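Local coordinates for uncharacterized protein SP1917 (Streptococcus pneumoniae, PDB 3C9P) that is of unknown function but belongs to the bacterial DUF2200 family and folds as a small, mainly helical, single-chain protein, at residues T111-Q114 with V115-Y119; V57-G60 with D61-Q65; E32-H35 with Q36-W40. All blocks are in the same frame, centred on the assembly; numbering follows the deposited sequence.

Interaction 1 of 3, residues T111-Q114 with V115-Y119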
loop_
_atom_site.group_PDB
_atom_site.type_symbol
_atom_site.label_atom_id
_atom_site.label_comp_id
_atom_site.label_asym_id
_atom_site.label_seq_id
_atom_site.Cartn_x
_atom_site.Cartn_y
_atom_site.Cartn_z
ATOM N N THR A 111 -3.990 3.306 -13.900
ATOM C CA THR A 111 -4.534 1.982 -13.650
ATOM C C THR A 111 -3.487 1.206 -12.845
ATOM O O THR A 111 -2.323 1.636 -12.718
ATOM C CB THR A 111 -4.807 1.232 -14.952
ATOM O OG1 THR A 111 -3.559 1.034 -15.613
ATOM C CG2 THR A 111 -5.762 2.036 -15.880
ATOM N N SER A 112 -3.874 0.059 -12.305
ATOM C CA SER A 112 -2.898 -0.746 -11.589
ATOM C C SER A 112 -1.825 -1.255 -12.536
ATOM O O SER A 112 -0.655 -1.336 -12.154
ATOM C CB SER A 112 -3.568 -1.884 -10.807
ATOM O OG SER A 112 -4.260 -2.749 -11.674
ATOM N N GLN A 113 -2.206 -1.593 -13.774
ATOM C CA GLN A 113 -1.242 -1.989 -14.812
ATOM C C GLN A 113 -0.187 -0.888 -15.029
ATOM O O GLN A 113 1.029 -1.148 -15.076
ATOM C CB GLN A 113 -1.968 -2.327 -16.129
ATOM C CG GLN A 113 -1.058 -2.832 -17.258
ATOM C CD GLN A 113 -1.778 -2.952 -18.604
ATOM O OE1 GLN A 113 -3.012 -2.944 -18.675
ATOM N NE2 GLN A 113 -1.006 -3.045 -19.679
ATOM N N GLN A 114 -0.642 0.357 -15.144
ATOM C CA GLN A 114 0.307 1.495 -15.307
ATOM C C GLN A 114 1.238 1.701 -14.103
ATOM O O GLN A 114 2.421 2.039 -14.244
ATOM C CB GLN A 114 -0.456 2.783 -15.579
ATOM C CG GLN A 114 -1.022 2.831 -17.014
ATOM C CD GLN A 114 -1.962 3.988 -17.228
ATOM O OE1 GLN A 114 -2.742 4.344 -16.342
ATOM N NE2 GLN A 114 -1.897 4.596 -18.419
ATOM N N VAL A 115 0.692 1.506 -12.907
ATOM C CA VAL A 115 1.486 1.593 -11.693
ATOM C C VAL A 115 2.574 0.513 -11.628
ATOM O O VAL A 115 3.739 0.827 -11.345
ATOM C CB VAL A 115 0.580 1.595 -10.439
ATOM C CG1 VAL A 115 1.421 1.527 -9.170
ATOM C CG2 VAL A 115 -0.252 2.852 -10.445
ATOM N N LEU A 116 2.206 -0.742 -11.876
ATOM C CA LEU A 116 3.177 -1.823 -11.930
ATOM C C LEU A 116 4.207 -1.567 -13.030
ATOM O O LEU A 116 5.403 -1.777 -12.831
ATOM C CB LEU A 116 2.480 -3.180 -12.159
ATOM C CG LEU A 116 2.116 -4.037 -10.927
ATOM C CD1 LEU A 116 1.285 -3.287 -9.911
ATOM C CD2 LEU A 116 1.414 -5.383 -11.351
ATOM N N GLU A 117 3.740 -1.099 -14.191
ATOM C CA GLU A 117 4.652 -0.837 -15.307
ATOM C C GLU A 117 5.684 0.226 -14.945
ATOM O O GLU A 117 6.819 0.160 -15.392
ATOM C CB GLU A 117 3.885 -0.471 -16.572
ATOM C CG GLU A 117 3.298 -1.711 -17.248
ATOM C CD GLU A 117 2.571 -1.406 -18.531
ATOM O OE1 GLU A 117 2.796 -0.313 -19.093
ATOM O OE2 GLU A 117 1.776 -2.264 -18.979
ATOM N N LYS A 118 5.291 1.171 -14.099
ATOM C CA LYS A 118 6.178 2.220 -13.601
ATOM C C LYS A 118 7.355 1.655 -12.809
ATOM O O LYS A 118 8.472 2.169 -12.894
ATOM C CB LYS A 118 5.382 3.188 -12.725
ATOM C CG LYS A 118 6.081 4.469 -12.342
ATOM C CD LYS A 118 5.081 5.429 -11.638
ATOM C CE LYS A 118 4.277 6.291 -12.630
ATOM N NZ LYS A 118 5.189 7.225 -13.406
ATOM N N TYR A 119 7.107 0.609 -12.027
ATOM C CA TYR A 119 8.097 0.170 -11.055
ATOM C C TYR A 119 8.755 -1.143 -11.427
ATOM O O TYR A 119 9.796 -1.479 -10.879
ATOM C CB TYR A 119 7.500 0.124 -9.646
ATOM C CG TYR A 119 7.129 1.510 -9.121
ATOM C CD1 TYR A 119 8.118 2.437 -8.800
ATOM C CD2 TYR A 119 5.775 1.900 -8.990
ATOM C CE1 TYR A 119 7.783 3.733 -8.344
ATOM C CE2 TYR A 119 5.428 3.197 -8.523
ATOM C CZ TYR A 119 6.433 4.086 -8.178
ATOM O OH TYR A 119 6.113 5.357 -7.727
#
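Gln113 and Glu117, one helical turn apart, start out on different first torsions: CG of Gln113 stands opposite its backbone N (chi1 -177°), whereas CG of Glu117 stands opposite its carbonyl carbon. Both chains then run extended, side by side and pointing the same way. In the glutamine conformer described, Gln113 NE2 can give a hydrogen bond to Glu117 OE2 at 3.0 Å, reaching that oxygen on its syn side but 28° out of the carboxylate plane; OE2 lies close to the amide plane of the glutamine, although the two flat groups are turned 68° apart. Beneath this i to i+4 pair, Glu117 N donates to Gln113 O over 2.9 Å, and Leu116 N to Ser112 O over the same length.

The start of the helix is closed by a capping box. Thr111, the N-cap residue, accepts from Gln114 N at its OG1 (3.0 Å), and Gln114 returns the bond through OE1, which takes Thr111 N at 2.9 Å in the carbonyl plane, on a lone pair. Each residue's backbone N-H is thus bonded to the other's side-chain oxygen.

While the glutamines and Glu117 are exposed, the buried face of helix 112-119 turns to two other helices: Val115 packs on Leu102, Trp105 and Leu106 of helix 91-107, and Leu116 and Tyr119 rest on Trp40 of helix 31-42.

Interaction 2 of 3, residues V57-G60 with D61-Q65; sequences VTYG and DFFRQ
The backbone of Val57 and Thr58 is extended before it turns helical at Tyr59, and the first i to i+4 bond, Phe62 N to Thr58 O, measures 3.0 Å. Arg64 N reaches Gly60 O at 2.8 Å, but the intervening bond from Phe63 N to Tyr59 O is weak. Alongside this ladder, Val57 CG2 touches Asp61 CB at 3.7 Å.

Thr58 OG1 sits between its own backbone N and carbonyl carbon (chi1 66°), a position from which it accepts from Asp61 N over 3.0 Å. This is the N-cap bond of helix 59-64. Water extends the cap: one molecule accepts from Thr58 N and donates to Asp61 OD2, while another accepts from Thr58 OG1 and from Arg64 NH1. The arginine chain, extended from CG to NE, brings NH1 to Asp61 OD1 at 2.7 Å in a salt bridge that meets the carboxylate 46° out of its plane. The guanidinium lies against the first turn, with Arg64 NH1 3.5 Å from Gly60 C.

On the buried side Tyr59 and Phe63 form a T-shaped pair, planes at 62° and centroids 5.2 Å apart. Phe63 CE1 lies over the tyrosine face toward its rim, 3.6 Å from Tyr59 CZ. Leu99 of helix 91-107 touches both side chains, and Phe62 stacks with Phe13 and Tyr44.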
loop_
_atom_site.group_PDB
_atom_site.type_symbol
_atom_site.label_atom_id
_atom_site.label_comp_id
_atom_site.label_asym_id
_atom_site.label_seq_id
_atom_site.Cartn_x
_atom_site.Cartn_y
_atom_site.Cartn_z
ATOM N N VAL A 57 -7.077 -8.174 12.658
ATOM C CA VAL A 57 -5.646 -7.890 12.497
ATOM C C VAL A 57 -5.397 -6.375 12.408
ATOM O O VAL A 57 -6.219 -5.640 11.859
ATOM C CB VAL A 57 -5.091 -8.625 11.235
ATOM C CG1 VAL A 57 -5.737 -8.107 9.975
ATOM C CG2 VAL A 57 -3.547 -8.550 11.131
ATOM N N THR A 58 -4.281 -5.916 12.970
ATOM C CA THR A 58 -3.913 -4.507 12.881
ATOM C C THR A 58 -3.238 -4.227 11.563
ATOM O O THR A 58 -2.716 -5.145 10.891
ATOM C CB THR A 58 -2.964 -4.055 14.005
ATOM O OG1 THR A 58 -1.698 -4.717 13.866
ATOM C CG2 THR A 58 -3.595 -4.330 15.411
ATOM N N TYR A 59 -3.260 -2.959 11.182
ATOM C CA TYR A 59 -2.571 -2.520 9.969
ATOM C C TYR A 59 -1.092 -2.881 10.036
ATOM O O TYR A 59 -0.514 -3.377 9.052
ATOM C CB TYR A 59 -2.760 -0.999 9.773
ATOM C CG TYR A 59 -2.583 -0.533 8.335
ATOM C CD1 TYR A 59 -3.395 -1.033 7.306
ATOM C CD2 TYR A 59 -1.613 0.425 8.014
ATOM C CE1 TYR A 59 -3.253 -0.579 5.974
ATOM C CE2 TYR A 59 -1.435 0.854 6.697
ATOM C CZ TYR A 59 -2.256 0.357 5.692
ATOM O OH TYR A 59 -2.073 0.782 4.407
ATOM N N GLY A 60 -0.481 -2.678 11.205
ATOM C CA GLY A 60 0.936 -3.007 11.366
ATOM C C GLY A 60 1.173 -4.503 11.171
ATOM O O GLY A 60 2.127 -4.921 10.499
ATOM N N ASP A 61 0.313 -5.311 11.771
ATOM C CA ASP A 61 0.488 -6.761 11.695
ATOM C C ASP A 61 0.264 -7.324 10.276
ATOM O O ASP A 61 0.893 -8.324 9.903
ATOM C CB ASP A 61 -0.393 -7.447 12.713
ATOM C CG ASP A 61 0.235 -7.475 14.115
ATOM O OD1 ASP A 61 1.437 -7.123 14.292
ATOM O OD2 ASP A 61 -0.487 -7.869 15.047
ATOM N N PHE A 62 -0.606 -6.681 9.499
ATOM C CA PHE A 62 -0.751 -6.980 8.055
ATOM C C PHE A 62 0.585 -6.840 7.301
ATOM O O PHE A 62 1.021 -7.763 6.595
ATOM C CB PHE A 62 -1.827 -6.080 7.433
ATOM C CG PHE A 62 -2.024 -6.291 5.959
ATOM C CD1 PHE A 62 -2.851 -7.304 5.489
ATOM C CD2 PHE A 62 -1.379 -5.482 5.048
ATOM C CE1 PHE A 62 -3.048 -7.490 4.107
ATOM C CE2 PHE A 62 -1.563 -5.666 3.654
ATOM C CZ PHE A 62 -2.406 -6.671 3.205
ATOM N N PHE A 63 1.230 -5.688 7.461
ATOM C CA PHE A 63 2.565 -5.460 6.903
ATOM C C PHE A 63 3.681 -6.314 7.498
ATOM O O PHE A 63 4.565 -6.752 6.749
ATOM C CB PHE A 63 2.922 -3.965 6.928
ATOM C CG PHE A 63 2.243 -3.206 5.857
ATOM C CD1 PHE A 63 0.949 -2.770 6.019
ATOM C CD2 PHE A 63 2.877 -2.996 4.635
ATOM C CE1 PHE A 63 0.277 -2.059 4.977
ATOM C CE2 PHE A 63 2.221 -2.289 3.606
ATOM C CZ PHE A 63 0.920 -1.835 3.786
ATOM N N ARG A 64 3.646 -6.566 8.808
ATOM C CA ARG A 64 4.696 -7.387 9.434
ATOM C C ARG A 64 4.681 -8.796 8.875
ATOM O O ARG A 64 5.717 -9.443 8.812
ATOM C CB ARG A 64 4.580 -7.446 10.960
ATOM C CG ARG A 64 4.846 -6.130 11.665
ATOM C CD ARG A 64 4.676 -6.311 13.183
ATOM N NE ARG A 64 4.872 -5.029 13.877
ATOM C CZ ARG A 64 3.902 -4.290 14.411
ATOM N NH1 ARG A 64 2.638 -4.705 14.387
ATOM N NH2 ARG A 64 4.205 -3.129 14.997
ATOM N N GLN A 65 3.509 -9.261 8.481
ATOM C CA GLN A 65 3.339 -10.655 8.027
ATOM C C GLN A 65 3.233 -10.856 6.511
ATOM O O GLN A 65 2.893 -11.977 6.028
ATOM C CB GLN A 65 2.135 -11.263 8.744
ATOM C CG GLN A 65 2.374 -11.368 10.260
ATOM C CD GLN A 65 1.135 -11.816 11.014
ATOM O OE1 GLN A 65 0.129 -11.107 11.052
ATOM N NE2 GLN A 65 1.198 -12.995 11.612
HETATM O O HOH W 1 -3.134 -8.066 14.784
HETATM O O HOH W 2 -0.004 -3.875 15.756
#

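Interaction 3 of 3, residues E32-H35 with Q36-W40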
loop_
_atom_site.group_PDB
_atom_site.type_symbol
_atom_site.label_atom_id
_atom_site.label_comp_id
_atom_site.label_asym_id
_atom_site.label_seq_id
_atom_site.Cartn_x
_atom_site.Cartn_y
_atom_site.Cartn_z
ATOM N N GLU A 32 -10.659 -2.669 -7.003
ATOM C CA GLU A 32 -9.816 -3.739 -7.520
ATOM C C GLU A 32 -8.379 -3.279 -7.768
ATOM O O GLU A 32 -7.456 -4.030 -7.526
ATOM C CB GLU A 32 -10.422 -4.364 -8.797
ATOM C CG GLU A 32 -9.771 -5.687 -9.218
ATOM C CD GLU A 32 -9.854 -6.851 -8.189
ATOM O OE1 GLU A 32 -10.811 -6.943 -7.387
ATOM O OE2 GLU A 32 -8.946 -7.714 -8.214
ATOM N N SER A 33 -8.182 -2.035 -8.209
ATOM C CA SER A 33 -6.834 -1.522 -8.479
ATOM C C SER A 33 -5.973 -1.462 -7.215
ATOM O O SER A 33 -4.748 -1.714 -7.253
ATOM C CB SER A 33 -6.897 -0.128 -9.105
ATOM O OG SER A 33 -7.744 -0.127 -10.226
ATOM N N VAL A 34 -6.610 -1.111 -6.103
ATOM C CA VAL A 34 -5.962 -1.070 -4.796
ATOM C C VAL A 34 -5.537 -2.459 -4.373
ATOM O O VAL A 34 -4.379 -2.645 -3.935
ATOM C CB VAL A 34 -6.850 -0.425 -3.699
ATOM C CG1 VAL A 34 -6.130 -0.429 -2.332
ATOM C CG2 VAL A 34 -7.189 1.009 -4.077
ATOM N N HIS A 35 -6.445 -3.432 -4.491
ATOM C CA HIS A 35 -6.099 -4.820 -4.153
ATOM C C HIS A 35 -4.885 -5.276 -4.977
ATOM O O HIS A 35 -4.001 -5.947 -4.453
ATOM C CB HIS A 35 -7.226 -5.825 -4.454
ATOM C CG HIS A 35 -8.570 -5.451 -3.905
ATOM N ND1 HIS A 35 -8.745 -4.798 -2.700
ATOM C CD2 HIS A 35 -9.808 -5.681 -4.390
ATOM C CE1 HIS A 35 -10.037 -4.601 -2.495
ATOM N NE2 HIS A 35 -10.702 -5.135 -3.502
ATOM N N GLN A 36 -4.895 -4.958 -6.275
ATOM C CA GLN A 36 -3.840 -5.370 -7.211
ATOM C C GLN A 36 -2.465 -4.800 -6.813
ATOM O O GLN A 36 -1.481 -5.527 -6.764
ATOM C CB GLN A 36 -4.234 -5.014 -8.664
ATOM C CG GLN A 36 -5.352 -5.957 -9.238
ATOM C CD GLN A 36 -6.048 -5.450 -10.508
ATOM O OE1 GLN A 36 -5.871 -4.299 -10.938
ATOM N NE2 GLN A 36 -6.874 -6.316 -11.105
ATOM N N VAL A 37 -2.390 -3.501 -6.526
ATOM C CA VAL A 37 -1.074 -2.918 -6.135
ATOM C C VAL A 37 -0.639 -3.378 -4.726
ATOM O O VAL A 37 0.551 -3.531 -4.468
ATOM C CB VAL A 37 -0.974 -1.341 -6.268
ATOM C CG1 VAL A 37 -1.345 -0.863 -7.724
ATOM C CG2 VAL A 37 -1.838 -0.627 -5.209
ATOM N N THR A 38 -1.597 -3.625 -3.832
ATOM C CA THR A 38 -1.274 -4.118 -2.495
ATOM C C THR A 38 -0.691 -5.539 -2.615
ATOM O O THR A 38 0.330 -5.853 -1.995
ATOM C CB THR A 38 -2.514 -4.121 -1.581
ATOM O OG1 THR A 38 -3.041 -2.786 -1.505
ATOM C CG2 THR A 38 -2.154 -4.621 -0.169
ATOM N N SER A 39 -1.368 -6.387 -3.373
ATOM C CA SER A 39 -0.895 -7.750 -3.657
ATOM C C SER A 39 0.523 -7.761 -4.280
ATOM O O SER A 39 1.400 -8.510 -3.857
ATOM C CB SER A 39 -1.874 -8.427 -4.612
ATOM O OG SER A 39 -1.414 -9.738 -4.947
ATOM N N TRP A 40 0.733 -6.911 -5.277
ATOM C CA TRP A 40 2.041 -6.783 -5.919
ATOM C C TRP A 40 3.141 -6.436 -4.914
ATOM O O TRP A 40 4.178 -7.095 -4.857
ATOM C CB TRP A 40 1.968 -5.728 -7.032
ATOM C CG TRP A 40 3.290 -5.507 -7.701
ATOM C CD1 TRP A 40 3.881 -6.276 -8.653
ATOM C CD2 TRP A 40 4.174 -4.431 -7.450
ATOM N NE1 TRP A 40 5.085 -5.738 -9.020
ATOM C CE2 TRP A 40 5.282 -4.593 -8.299
ATOM C CE3 TRP A 40 4.111 -3.307 -6.614
ATOM C CZ2 TRP A 40 6.343 -3.705 -8.313
ATOM C CZ3 TRP A 40 5.181 -2.426 -6.616
ATOM C CH2 TRP A 40 6.266 -2.616 -7.484
#
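In the conformer described, Glu32 and Gln36 cross at about a right angle, with carboxylate and amide planes 81° apart, and what meets is largely carbon against amide: Glu32 CG lies 3.5 Å from Gln36 NE2. The glutamate chain bends at its second torsion, while the glutamine chain runs extended beyond CG and passes close to the backbone of the preceding turn, its CG 3.3 Å from Glu32 O. The other end of that amide, Gln36 OE1, comes close to Ser112 OG of helix 112-119, probably as a hydrogen bond.

Val34 and Thr38 meet at a slant on another side of the helix. With OG1 placed opposite its carbonyl carbon and beside the backbone N (chi1 -58°), the threonine hydroxyl turns back toward the previous turn and donates to Val34 O at 2.8 Å, approaching 40° above the carbonyl plane. The same oxygen accepts Thr38 N at 3.0 Å, so a single carbonyl is gripped by both backbone and side chain of one residue, which satisfies the buried hydroxyl within its own helix. His35 presents an in-plane ring edge to Glu32 OE1, and its ND1 is hydrogen-bonded to Tyr17 OH on helix 13-26.

Regular backbone bonds from Gln36 N to Glu32 O (3.0 Å) and from Ser39 N to His35 O (2.9 Å) continue the backbone pattern. A hydroxyl bonded to the carbonyl four residues earlier is common for threonine inside alpha-helices; here it lies within helix 31-42, which packs against helices 13-26, 46-52, 91-107 and 112-119 in a compact helical fold.

All three contacts are turns within single helices, but their places differ. Interaction 3 lies nearest the chain's centre, about 8 Å from it between centres, in mid-helix; interactions 1 and 2 are N-terminal caps on opposite sides of that centre, their own centres about 24 Å apart. Interaction 3 touches both others: through Trp40 it meets helix 112-119, and Phe62 CZ approaches Thr38 CG2 at 4.0 Å. Helix 91-107 neighbours all three. The chemistry follows position: interaction 1 sets one amide beside a carboxylate and caps the helix with another, on an exposed face, interaction 2 joins a hydrated salt bridge to buried aromatic rings, and interaction 3 folds a buried hydroxyl back onto its backbone.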